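Local coordinates for DNA replication regulator protein HobA (Helicobacter pylori, PDB 2UVP) that is required for the initiation of DNA replication, where it increases the binding of DnaA to the oriC region, at residues S73-K78 against Q167-F172. Residues are numbered along the deposited sequence; the frame is centred on the assembly and turned at random.
Sequences SNLNPK and QLFKLF
F169 reaches from helix 161-180 to the last turn of helix 65-75 and meets N74 and L75 with the far end of its ring. The N74 and F169 CA atoms, the nearest pair, are 9.1 Å apart. F169 spans this with CG anti to the backbone N (chi1 180°), which extends the ring away from its own helix. F169 CE2 comes to 3.3 Å from N74 CB, a tight carbon-carbon approach made obliquely to the ring. On L75, CG sits in the ring plane at the F169 edge, 3.9 Å from CE1, while CD2 lies obliquely, 3.7 Å from CZ. The same methyl serves a second ring: L75 CD2 is 4.2 Å from F172 CE2, near that ring's plane at its edge. Y70, one turn before N74, meets F169 edge-to-face. W119 of strand 116-121 packs against L75 and F169 and meets F172 edge-to-face; through it the pair of helices packs on the parallel sheet of this alpha/beta fold, away from the calcium sites. With no polar bond between the two segments and three of the four touching residues buried, cohesion here probably comes from dispersion and burial of apolar surface, governed by shape.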
loop_
_atom_site.group_PDB
_atom_site.type_symbol
_atom_site.label_atom_id
_atom_site.label_comp_id
_atom_site.label_asym_id
_atom_site.label_seq_id
_atom_site.Cartn_x
_atom_site.Cartn_y
_atom_site.Cartn_z
ATOM N N SER A 73 -10.849 5.574 6.887
ATOM C CA SER A 73 -10.297 6.727 7.592
ATOM C C SER A 73 -11.355 7.498 8.349
ATOM O O SER A 73 -11.050 8.104 9.377
ATOM C CB SER A 73 -9.536 7.697 6.668
ATOM O OG SER A 73 -10.354 8.174 5.634
ATOM N N ASN A 74 -12.583 7.503 7.851
ATOM C CA ASN A 74 -13.645 8.185 8.587
ATOM C C ASN A 74 -14.129 7.403 9.798
ATOM O O ASN A 74 -14.428 8.001 10.847
ATOM C CB ASN A 74 -14.839 8.576 7.705
ATOM C CG ASN A 74 -14.545 9.781 6.837
ATOM O OD1 ASN A 74 -13.820 9.692 5.842
ATOM N ND2 ASN A 74 -15.093 10.919 7.218
ATOM N N LEU A 75 -14.222 6.084 9.663
ATOM C CA LEU A 75 -14.710 5.265 10.771
ATOM C C LEU A 75 -13.707 5.225 11.912
ATOM O O LEU A 75 -14.104 5.267 13.080
ATOM C CB LEU A 75 -15.087 3.855 10.322
ATOM C CG LEU A 75 -16.416 3.809 9.539
ATOM C CD1 LEU A 75 -16.733 2.393 9.058
ATOM C CD2 LEU A 75 -17.586 4.374 10.331
ATOM N N ASN A 76 -12.421 5.154 11.568
ATOM C CA ASN A 76 -11.364 5.208 12.576
ATOM C C ASN A 76 -10.350 6.283 12.233
ATOM O O ASN A 76 -9.297 5.982 11.679
ATOM C CB ASN A 76 -10.675 3.852 12.735
ATOM C CG ASN A 76 -11.546 2.842 13.466
ATOM O OD1 ASN A 76 -12.086 3.130 14.556
ATOM N ND2 ASN A 76 -11.700 1.662 12.869
ATOM N N PRO A 77 -10.683 7.544 12.543
ATOM C CA PRO A 77 -9.785 8.645 12.195
ATOM C C PRO A 77 -8.487 8.561 13.005
ATOM O O PRO A 77 -8.437 7.841 14.013
ATOM C CB PRO A 77 -10.597 9.885 12.576
ATOM C CG PRO A 77 -11.519 9.414 13.648
ATOM C CD PRO A 77 -11.899 8.022 13.223
ATOM N N LYS A 78 -7.457 9.282 12.562
ATOM C CA LYS A 78 -6.146 9.244 13.231
ATOM C C LYS A 78 -6.239 9.593 14.711
ATOM O O LYS A 78 -5.622 8.931 15.557
ATOM C CB LYS A 78 -5.136 10.166 12.544
ATOM C CG LYS A 78 -4.194 9.447 11.577
ATOM C CD LYS A 78 -2.744 9.950 11.701
ATOM C CE LYS A 78 -2.642 11.481 11.789
ATOM N NZ LYS A 78 -1.220 11.960 11.680
ATOM N N GLN A 167 -22.595 10.956 0.675
ATOM C CA GLN A 167 -23.808 11.313 1.378
ATOM C C GLN A 167 -24.334 10.091 2.155
ATOM O O GLN A 167 -24.741 10.200 3.327
ATOM C CB GLN A 167 -24.832 11.825 0.377
ATOM C CG GLN A 167 -26.030 12.429 1.078
ATOM C CD GLN A 167 -27.106 12.863 0.100
ATOM O OE1 GLN A 167 -26.858 13.006 -1.099
ATOM N NE2 GLN A 167 -28.330 13.007 0.609
ATOM N N LEU A 168 -24.292 8.923 1.520
ATOM C CA LEU A 168 -24.728 7.688 2.209
ATOM C C LEU A 168 -23.789 7.335 3.362
ATOM O O LEU A 168 -24.233 6.877 4.421
ATOM C CB LEU A 168 -24.807 6.518 1.237
ATOM C CG LEU A 168 -25.936 6.636 0.198
ATOM C CD1 LEU A 168 -25.650 5.639 -0.910
ATOM C CD2 LEU A 168 -27.360 6.444 0.849
ATOM N N PHE A 169 -22.486 7.528 3.163
ATOM C CA PHE A 169 -21.592 7.289 4.280
ATOM C C PHE A 169 -21.909 8.192 5.453
ATOM O O PHE A 169 -21.948 7.764 6.605
ATOM C CB PHE A 169 -20.113 7.484 3.920
ATOM C CG PHE A 169 -19.239 7.239 5.100
ATOM C CD1 PHE A 169 -18.910 5.936 5.440
ATOM C CD2 PHE A 169 -18.846 8.291 5.933
ATOM C CE1 PHE A 169 -18.139 5.663 6.594
ATOM C CE2 PHE A 169 -18.079 8.040 7.098
ATOM C CZ PHE A 169 -17.728 6.710 7.418
ATOM N N LYS A 170 -22.113 9.465 5.163
ATOM C CA LYS A 170 -22.353 10.443 6.205
ATOM C C LYS A 170 -23.672 10.123 6.916
ATOM O O LYS A 170 -23.785 10.310 8.138
ATOM C CB LYS A 170 -22.341 11.847 5.626
ATOM C CG LYS A 170 -20.893 12.322 5.266
ATOM C CD LYS A 170 -20.929 13.590 4.435
ATOM C CE LYS A 170 -19.499 14.055 4.008
ATOM N NZ LYS A 170 -18.575 14.238 5.204
ATOM N N LEU A 171 -24.640 9.603 6.161
ATOM C CA LEU A 171 -25.891 9.153 6.767
ATOM C C LEU A 171 -25.611 7.972 7.715
ATOM O O LEU A 171 -26.064 7.975 8.881
ATOM C CB LEU A 171 -26.883 8.719 5.687
ATOM C CG LEU A 171 -28.192 8.116 6.185
ATOM C CD1 LEU A 171 -28.996 9.145 6.993
ATOM C CD2 LEU A 171 -28.998 7.608 4.967
ATOM N N PHE A 172 -24.860 6.981 7.224
ATOM C CA PHE A 172 -24.493 5.840 8.031
ATOM C C PHE A 172 -23.770 6.231 9.317
ATOM O O PHE A 172 -24.153 5.781 10.400
ATOM C CB PHE A 172 -23.647 4.827 7.238
ATOM C CG PHE A 172 -23.111 3.735 8.096
ATOM C CD1 PHE A 172 -23.937 2.696 8.499
ATOM C CD2 PHE A 172 -21.799 3.785 8.577
ATOM C CE1 PHE A 172 -23.463 1.684 9.343
ATOM C CE2 PHE A 172 -21.312 2.772 9.424
ATOM C CZ PHE A 172 -22.155 1.706 9.791
#